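Local coordinates for protein iron dependent repressor (Sulfolobus solfataricus, PDB 2X4H) that probably acts as a metal-responsive, dimeric DNA-binding transcription regulator of the DtxR/MntR family and binds zinc, at residues Ser9-Arg13 with Lys107-Ile113. Sequence-based numbering, arbitrary orientation.
Sequences SNLSR and KQFDYLI
The guanidinium of Arg-13 carries aliphatic carbon on one face and acid at its edge. Lys-107 CG lies 3.3 Å above that plane, toward the rim, so the lysine's methylene stem rather than its ammonium meets the arginine. At the edge, Arg-13 NH2 sits between the two carboxylate oxygens of Asp-110, 2.6 Å from OD1 in a salt bridge, while OD2 lies in the guanidinium plane and accepts a weak hydrogen bond from the same nitrogen, bent to 128°. The two planes are turned 40° apart. Arg-13 starts with CG trans to the main-chain nitrogen (chi1 170°), then bends at chi2 and chi3, which brings its end across the aspartate. The short carboxylate suits its place: OD1 also takes a weak bond from Tyr-111 N, and OD2 is also hydrogen-bonded to His-85 ND1. The Tyr-111 ring has Leu-112 CG over one face and Asp-110 OD1 at its edge; Tyr-111 CB lies 3.6 Å from Leu-11 O. Ser-9 N makes weak bonds to Tyr-111 O and Ile-113 O. Cutting Arg-13 back to alanine is likely to leave Asp-110 without its cationic mate and Lys-107 CG without the guanidinium face. The contact joins the N-terminal DNA-binding region to the metal-binding and dimerisation region, in the two-domain architecture of DtxR/MntR repressors, beside zinc ligand His-85.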
ATOM      1  N   SER C   9       3.665  11.761   9.785  1.00 78.70           N
ATOM      2  CA  SER C   9       3.958  11.937   8.330  1.00 80.13           C
ATOM      3  C   SER C   9       3.839  10.627   7.543  1.00 75.74           C
ATOM      4  O   SER C   9       4.853  10.086   7.077  1.00 73.65           O
ATOM      5  CB  SER C   9       5.352  12.527   8.127  1.00 81.19           C
ATOM      6  OG  SER C   9       5.625  12.722   6.761  1.00 83.28           O
ATOM      7  N   ASN C  10       2.607  10.128   7.399  1.00 75.51           N
ATOM      8  CA  ASN C  10       2.293   8.982   6.519  1.00 72.55           C
ATOM      9  C   ASN C  10       3.334   7.871   6.589  1.00 66.39           C
ATOM     10  O   ASN C  10       3.942   7.492   5.586  1.00 66.24           O
ATOM     11  CB  ASN C  10       2.113   9.461   5.076  1.00 77.20           C
ATOM     12  CG  ASN C  10       1.334   8.469   4.224  1.00 78.56           C
ATOM     13  OD1 ASN C  10       0.199   8.105   4.552  1.00 81.71           O
ATOM     14  ND2 ASN C  10       1.931   8.037   3.122  1.00 78.53           N
ATOM     15  N   LEU C  11       3.568   7.391   7.800  1.00 62.32           N
ATOM     16  CA  LEU C  11       4.479   6.284   8.062  1.00 57.74           C
ATOM     17  C   LEU C  11       3.970   5.675   9.338  1.00 56.02           C
ATOM     18  O   LEU C  11       3.923   6.343  10.363  1.00 57.59           O
ATOM     19  CB  LEU C  11       5.925   6.734   8.262  1.00 57.26           C
ATOM     20  CG  LEU C  11       6.927   5.606   8.602  1.00 53.89           C
ATOM     21  CD1 LEU C  11       7.219   4.713   7.382  1.00 51.77           C
ATOM     22  CD2 LEU C  11       8.244   6.143   9.168  1.00 53.95           C
ATOM     23  N   SER C  12       3.576   4.415   9.296  1.00 53.82           N
ATOM     24  CA  SER C  12       2.988   3.831  10.481  1.00 53.28           C
ATOM     25  C   SER C  12       4.107   3.327  11.380  1.00 51.57           C
ATOM     26  O   SER C  12       5.276   3.226  11.000  1.00 50.11           O
ATOM     27  CB  SER C  12       1.990   2.701  10.131  1.00 53.03           C
ATOM     28  OG  SER C  12       2.671   1.482   9.873  1.00 49.86           O
ATOM     29  N   ARG C  13       3.701   2.996  12.581  1.00 52.41           N
ATOM     30  CA  ARG C  13       4.575   2.426  13.572  1.00 52.80           C
ATOM     31  C   ARG C  13       5.104   1.049  13.140  1.00 51.18           C
ATOM     32  O   ARG C  13       6.276   0.740  13.346  1.00 51.35           O
ATOM     33  CB  ARG C  13       3.773   2.356  14.866  1.00 55.51           C
ATOM     34  CG  ARG C  13       4.381   1.588  15.996  1.00 58.32           C
ATOM     35  CD  ARG C  13       5.406   2.362  16.725  1.00 59.61           C
ATOM     36  NE  ARG C  13       4.935   3.665  17.185  1.00 61.79           N
ATOM     37  CZ  ARG C  13       5.764   4.559  17.697  1.00 61.77           C
ATOM     38  NH1 ARG C  13       7.048   4.268  17.806  1.00 61.48           N
ATOM     39  NH2 ARG C  13       5.324   5.733  18.069  1.00 65.17           N
ATOM     40  N   LYS C 107       3.465   7.292  21.734  1.00 50.92           N
ATOM     41  CA  LYS C 107       3.383   6.263  20.685  1.00 52.25           C
ATOM     42  C   LYS C 107       1.977   6.164  20.087  1.00 53.30           C
ATOM     43  O   LYS C 107       1.830   5.790  18.928  1.00 53.65           O
ATOM     44  CB  LYS C 107       3.850   4.883  21.178  1.00 54.99           C
ATOM     45  CG  LYS C 107       5.361   4.761  21.321  1.00 54.76           C
ATOM     46  CD  LYS C 107       5.793   3.343  21.719  1.00 58.29           C
ATOM     47  CE  LYS C 107       7.302   3.274  21.920  1.00 59.37           C
ATOM     48  NZ  LYS C 107       7.687   2.400  23.060  1.00 63.28           N
ATOM     49  N   GLN C 108       0.955   6.549  20.843  1.00 54.22           N
ATOM     50  CA  GLN C 108      -0.415   6.502  20.324  1.00 56.20           C
ATOM     51  C   GLN C 108      -0.751   7.548  19.253  1.00 53.99           C
ATOM     52  O   GLN C 108      -1.773   7.432  18.611  1.00 55.86           O
ATOM     53  CB  GLN C 108      -1.426   6.592  21.483  1.00 58.98           C
ATOM     54  CG  GLN C 108      -1.402   5.367  22.387  1.00 64.04           C
ATOM     55  CD  GLN C 108      -2.301   5.497  23.589  1.00 69.87           C
ATOM     56  OE1 GLN C 108      -3.473   5.865  23.469  1.00 72.08           O
ATOM     57  NE2 GLN C 108      -1.759   5.175  24.771  1.00 73.24           N
ATOM     58  N   PHE C 109       0.068   8.576  19.061  1.00 51.63           N
ATOM     59  CA  PHE C 109      -0.235   9.578  18.024  1.00 50.38           C
ATOM     60  C   PHE C 109       0.966  10.262  17.352  1.00 48.05           C
ATOM     61  O   PHE C 109       0.783  10.959  16.350  1.00 47.51           O
ATOM     62  CB  PHE C 109      -1.192  10.651  18.580  1.00 50.69           C
ATOM     63  CG  PHE C 109      -0.623  11.464  19.703  1.00 49.46           C
ATOM     64  CD1 PHE C 109      -0.076  12.725  19.466  1.00 47.78           C
ATOM     65  CD2 PHE C 109      -0.670  10.990  21.016  1.00 51.23           C
ATOM     66  CE1 PHE C 109       0.461  13.494  20.519  1.00 45.74           C
ATOM     67  CE2 PHE C 109      -0.139  11.743  22.067  1.00 50.00           C
ATOM     68  CZ  PHE C 109       0.428  12.999  21.817  1.00 46.11           C
ATOM     69  N   ASP C 110       2.174  10.081  17.891  1.00 46.93           N
ATOM     70  CA  ASP C 110       3.372  10.676  17.291  1.00 45.09           C
ATOM     71  C   ASP C 110       3.442  10.508  15.787  1.00 45.10           C
ATOM     72  O   ASP C 110       3.715  11.468  15.100  1.00 44.67           O
ATOM     73  CB  ASP C 110       4.675  10.185  17.946  1.00 44.76           C
ATOM     74  CG  ASP C 110       4.783   8.680  18.051  1.00 47.22           C
ATOM     75  OD1 ASP C 110       4.066   7.927  17.327  1.00 50.39           O
ATOM     76  OD2 ASP C 110       5.621   8.227  18.874  1.00 46.67           O
ATOM     77  N   TYR C 111       3.167   9.300  15.295  1.00 46.61           N
ATOM     78  CA  TYR C 111       3.250   8.962  13.861  1.00 47.71           C
ATOM     79  C   TYR C 111       2.188   9.647  12.982  1.00 48.76           C
ATOM     80  O   TYR C 111       2.282   9.616  11.769  1.00 49.26           O
ATOM     81  CB  TYR C 111       3.160   7.430  13.665  1.00 50.04           C
ATOM     82  CG  TYR C 111       1.797   6.832  14.030  1.00 51.80           C
ATOM     83  CD1 TYR C 111       0.875   6.503  13.036  1.00 53.55           C
ATOM     84  CD2 TYR C 111       1.429   6.611  15.363  1.00 50.78           C
ATOM     85  CE1 TYR C 111      -0.378   5.979  13.355  1.00 56.05           C
ATOM     86  CE2 TYR C 111       0.178   6.098  15.692  1.00 55.03           C
ATOM     87  CZ  TYR C 111      -0.717   5.774  14.677  1.00 57.36           C
ATOM     88  OH  TYR C 111      -1.950   5.260  14.975  1.00 62.94           O
ATOM     89  N   LEU C 112       1.178  10.268  13.595  1.00 49.27           N
ATOM     90  CA  LEU C 112       0.136  10.981  12.839  1.00 50.51           C
ATOM     91  C   LEU C 112       0.415  12.486  12.703  1.00 49.45           C
ATOM     92  O   LEU C 112      -0.243  13.155  11.919  1.00 50.67           O
ATOM     93  CB  LEU C 112      -1.243  10.738  13.487  1.00 51.37           C
ATOM     94  CG  LEU C 112      -1.685   9.281  13.269  1.00 54.36           C
ATOM     95  CD1 LEU C 112      -2.611   8.781  14.361  1.00 56.23           C
ATOM     96  CD2 LEU C 112      -2.311   9.059  11.866  1.00 52.27           C
ATOM     97  N   ILE C 113       1.375  13.022  13.457  1.00 48.04           N
ATOM     98  CA  ILE C 113       1.591  14.471  13.461  1.00 48.16           C
ATOM     99  C   ILE C 113       2.361  14.879  12.203  1.00 48.36           C
ATOM    100  O   ILE C 113       3.395  14.300  11.921  1.00 47.83           O
ATOM    101  CB  ILE C 113       2.371  14.965  14.720  1.00 47.30           C
ATOM    102  CG1 ILE C 113       1.674  14.545  16.026  1.00 49.06           C
ATOM    103  CG2 ILE C 113       2.486  16.471  14.724  1.00 46.67           C
ATOM    104  CD1 ILE C 113       0.265  15.011  16.138  1.00 52.28           C
TER